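Local structure of GCN5-related N-acetyltransferase (Kribbella flavida, 4MY0) at residues 146-151 / 245-250. The protein probably transfers an acetyl group from acetyl-CoA to an amine, possibly that of an aminoglycoside. Numbering follows the deposited sequence.
Sequences QAADLR and SGASIA. With ACO (acetyl coenzyme *a), chain P.
R151, in helix 147-151, has CG anti to its backbone N (chi1 180°) and a chain extended as far as NE. This carries CG past the backbone of S245, 4.1 Å from its CA, and CD past A247. One face of the guanidinium then lies against the adenine of acetyl-CoA. C5A of the base sits 3.1 Å above the guanidinium plane and is offset toward its rim. In the plane, at the edge, NH1 of R151 gives a hydrogen bond to the ribose hydroxyl O2B of acetyl-CoA (3.3 Å, 149°). One face and one edge are thus engaged, which would limit rotation of the group. S248 and I249 hold the pantetheine arm of the same acetyl-CoA. With chi1 of S248 at 45°, OG lies between the backbone N and the carbonyl carbon. It is modelled as a donor to the amide oxygen O5P of acetyl-CoA, at a distance too short to be reliable in detail. CG1 of I249 packs against that oxygen.

Between the segments the contact is small and mostly apolar, with no hydrogen bond. CB of A147 meets CB of A247 at 3.7 Å and also the carbonyl O of A250 at 3.2 Å. CB of A247 also rests 3.7 Å from the backbone N of A148. The 245-250 turn is tied internally: I249 N and A250 N reach G246 O from opposite faces of its carbonyl plane.

This acetyl-CoA lies in the GNAT site of the second subunit, bound by backbone N atoms of its V90, G96, G98 and G100. R95 to G100 there fit the R-x-x-G-x-G loop of GNAT enzymes. R151, S248 and I249 reach it across the interface. S245 OG bonds to T242 O and to R95 of that subunit. Within the chain, helix 147-151 follows strand 135-146 and sets A147 and L150 on V253 of strand 252-256, while the 245-250 loop links helix 233-244 to that strand.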
loop_
_atom_site.group_PDB
_atom_site.type_symbol
_atom_site.label_atom_id
_atom_site.label_comp_id
_atom_site.label_asym_id
_atom_site.label_seq_id
_atom_site.Cartn_x
_atom_site.Cartn_y
_atom_site.Cartn_z
ATOM N N GLN C 146 -12.621 -12.844 -12.420
ATOM C CA GLN C 146 -13.135 -11.602 -12.997
ATOM C C GLN C 146 -14.638 -11.766 -13.212
ATOM O O GLN C 146 -15.083 -12.734 -13.842
ATOM C CB GLN C 146 -12.445 -11.286 -14.328
ATOM C CG GLN C 146 -10.928 -11.421 -14.285
ATOM C CD GLN C 146 -10.262 -11.054 -15.618
ATOM O OE1 GLN C 146 -10.844 -10.351 -16.452
ATOM N NE2 GLN C 146 -9.038 -11.533 -15.817
ATOM N N ALA C 147 -15.430 -10.836 -12.685
ATOM C CA ALA C 147 -16.885 -10.930 -12.838
ATOM C C ALA C 147 -17.342 -10.942 -14.303
ATOM O O ALA C 147 -18.286 -11.650 -14.660
ATOM C CB ALA C 147 -17.569 -9.808 -12.056
ATOM N N ALA C 148 -16.688 -10.153 -15.155
ATOM C CA ALA C 148 -17.128 -10.050 -16.558
ATOM C C ALA C 148 -16.982 -11.394 -17.268
ATOM O O ALA C 148 -17.690 -11.690 -18.229
ATOM C CB ALA C 148 -16.330 -8.968 -17.302
ATOM N N ASP C 149 -16.038 -12.198 -16.792
ATOM C CA ASP C 149 -15.789 -13.522 -17.346
ATOM C C ASP C 149 -16.950 -14.472 -16.999
ATOM O O ASP C 149 -17.461 -15.196 -17.859
ATOM C CB ASP C 149 -14.472 -14.042 -16.762
ATOM C CG ASP C 149 -13.954 -15.273 -17.468
ATOM O OD1 ASP C 149 -14.698 -15.875 -18.287
ATOM O OD2 ASP C 149 -12.792 -15.645 -17.186
ATOM N N LEU C 150 -17.363 -14.453 -15.737
ATOM C CA LEU C 150 -18.478 -15.266 -15.266
ATOM C C LEU C 150 -19.770 -14.881 -15.977
ATOM O O LEU C 150 -20.612 -15.732 -16.301
ATOM C CB LEU C 150 -18.641 -15.059 -13.764
ATOM C CG LEU C 150 -17.439 -15.516 -12.946
ATOM C CD1 LEU C 150 -17.705 -15.331 -11.473
ATOM C CD2 LEU C 150 -17.129 -16.961 -13.237
ATOM N N ARG C 151 -19.908 -13.586 -16.234
ATOM C CA ARG C 151 -21.132 -13.032 -16.778
ATOM C C ARG C 151 -21.466 -13.639 -18.141
ATOM O O ARG C 151 -22.638 -13.768 -18.498
ATOM C CB ARG C 151 -20.998 -11.517 -16.896
ATOM C CG ARG C 151 -22.234 -10.867 -17.468
ATOM C CD ARG C 151 -22.071 -9.375 -17.675
ATOM N NE ARG C 151 -23.226 -8.920 -18.430
ATOM C CZ ARG C 151 -23.250 -8.851 -19.750
ATOM N NH1 ARG C 151 -24.354 -8.471 -20.376
ATOM N NH2 ARG C 151 -22.162 -9.162 -20.440
ATOM N N SER C 245 -23.427 -11.318 -13.420
ATOM C CA SER C 245 -24.282 -10.271 -13.977
ATOM C C SER C 245 -24.056 -8.950 -13.239
ATOM O O SER C 245 -24.427 -7.892 -13.733
ATOM C CB SER C 245 -25.759 -10.661 -13.883
ATOM O OG SER C 245 -26.216 -10.578 -12.533
ATOM N N GLY C 246 -23.447 -9.012 -12.056
ATOM C CA GLY C 246 -23.116 -7.805 -11.311
ATOM C C GLY C 246 -21.873 -7.044 -11.774
ATOM O O GLY C 246 -21.469 -6.069 -11.130
ATOM N N ALA C 247 -21.274 -7.465 -12.892
ATOM C CA ALA C 247 -19.933 -6.992 -13.283
ATOM C C ALA C 247 -19.821 -5.496 -13.532
ATOM O O ALA C 247 -18.716 -4.945 -13.468
ATOM C CB ALA C 247 -19.404 -7.759 -14.515
ATOM N N SER C 248 -20.941 -4.840 -13.840
ATOM C CA SER C 248 -20.925 -3.389 -14.082
ATOM C C SER C 248 -20.494 -2.616 -12.825
ATOM O O SER C 248 -19.989 -1.497 -12.916
ATOM C CB SER C 248 -22.309 -2.924 -14.529
ATOM O OG SER C 248 -23.322 -3.505 -13.709
ATOM N N ILE C 249 -20.707 -3.232 -11.658
ATOM C CA ILE C 249 -20.364 -2.646 -10.366
ATOM C C ILE C 249 -19.189 -3.393 -9.717
ATOM O O ILE C 249 -18.233 -2.782 -9.230
ATOM C CB ILE C 249 -21.572 -2.725 -9.402
ATOM C CG1 ILE C 249 -22.797 -2.037 -10.013
ATOM C CG2 ILE C 249 -21.209 -2.148 -8.029
ATOM C CD1 ILE C 249 -22.586 -0.535 -10.288
ATOM N N ALA C 250 -19.283 -4.720 -9.689
ATOM C CA ALA C 250 -18.249 -5.538 -9.055
ATOM C C ALA C 250 -17.307 -6.097 -10.110
ATOM O O ALA C 250 -17.735 -6.839 -10.992
ATOM C CB ALA C 250 -18.883 -6.673 -8.257
HETATM N N1A ACO P . -21.277 -5.593 -19.467
HETATM C C2A ACO P . -21.387 -5.501 -20.811
HETATM N N3A ACO P . -22.570 -5.407 -21.454
HETATM C C4A ACO P . -23.731 -5.403 -20.757
HETATM C C5A ACO P . -23.691 -5.504 -19.288
HETATM C C6A ACO P . -22.358 -5.603 -18.648
HETATM N N6A ACO P . -22.238 -5.698 -17.298
HETATM N N7A ACO P . -24.971 -5.480 -18.862
HETATM C C8A ACO P . -25.767 -5.374 -19.955
HETATM N N9A ACO P . -25.025 -5.336 -21.082
HETATM C C1B ACO P . -25.524 -5.212 -22.469
HETATM C C2B ACO P . -26.213 -6.471 -22.944
HETATM O O2B ACO P . -25.281 -7.474 -23.371
HETATM C C3B ACO P . -27.025 -5.911 -24.091
HETATM O O3B ACO P . -26.147 -5.687 -25.189
HETATM P P3B ACO P . -26.046 -6.699 -26.435
HETATM O O7A ACO P . -25.981 -8.071 -25.799
HETATM O O8A ACO P . -27.326 -6.419 -27.191
HETATM O O9A ACO P . -24.793 -6.263 -27.156
HETATM C C4B ACO P . -27.434 -4.523 -23.626
HETATM O O4B ACO P . -26.524 -4.196 -22.564
HETATM C C5B ACO P . -28.871 -4.471 -23.112
HETATM O O5B ACO P . -29.059 -5.583 -22.232
HETATM P P1A ACO P . -30.310 -5.729 -21.224
HETATM O O1A ACO P . -31.449 -4.831 -21.646
HETATM O O2A ACO P . -30.468 -7.211 -21.036
HETATM O O3A ACO P . -29.675 -5.046 -19.904
HETATM P P2A ACO P . -29.933 -5.535 -18.393
HETATM O O4A ACO P . -31.411 -5.848 -18.260
HETATM O O5A ACO P . -28.928 -6.598 -18.074
HETATM O O6A ACO P . -29.634 -4.190 -17.538
HETATM C CBP ACO P . -27.996 -3.181 -16.085
HETATM C CCP ACO P . -28.332 -3.608 -17.506
HETATM C CDP ACO P . -28.945 -2.089 -15.600
HETATM C CEP ACO P . -26.566 -2.663 -16.068
HETATM C CAP ACO P . -28.147 -4.437 -15.221
HETATM O OAP ACO P . -27.344 -5.492 -15.778
HETATM C C9P ACO P . -27.829 -4.197 -13.768
HETATM O O9P ACO P . -28.750 -3.952 -12.998
HETATM N N8P ACO P . -26.549 -4.273 -13.372
HETATM C C7P ACO P . -26.110 -4.076 -11.996
HETATM C C6P ACO P . -26.412 -2.676 -11.469
HETATM C C5P ACO P . -25.904 -1.619 -12.426
HETATM O O5P ACO P . -24.771 -1.691 -12.889
HETATM N N4P ACO P . -26.735 -0.615 -12.710
HETATM C C3P ACO P . -26.226 0.728 -12.976
HETATM C C2P ACO P . -26.335 1.110 -14.444
HETATM S S1P ACO P . -25.938 2.826 -14.655
#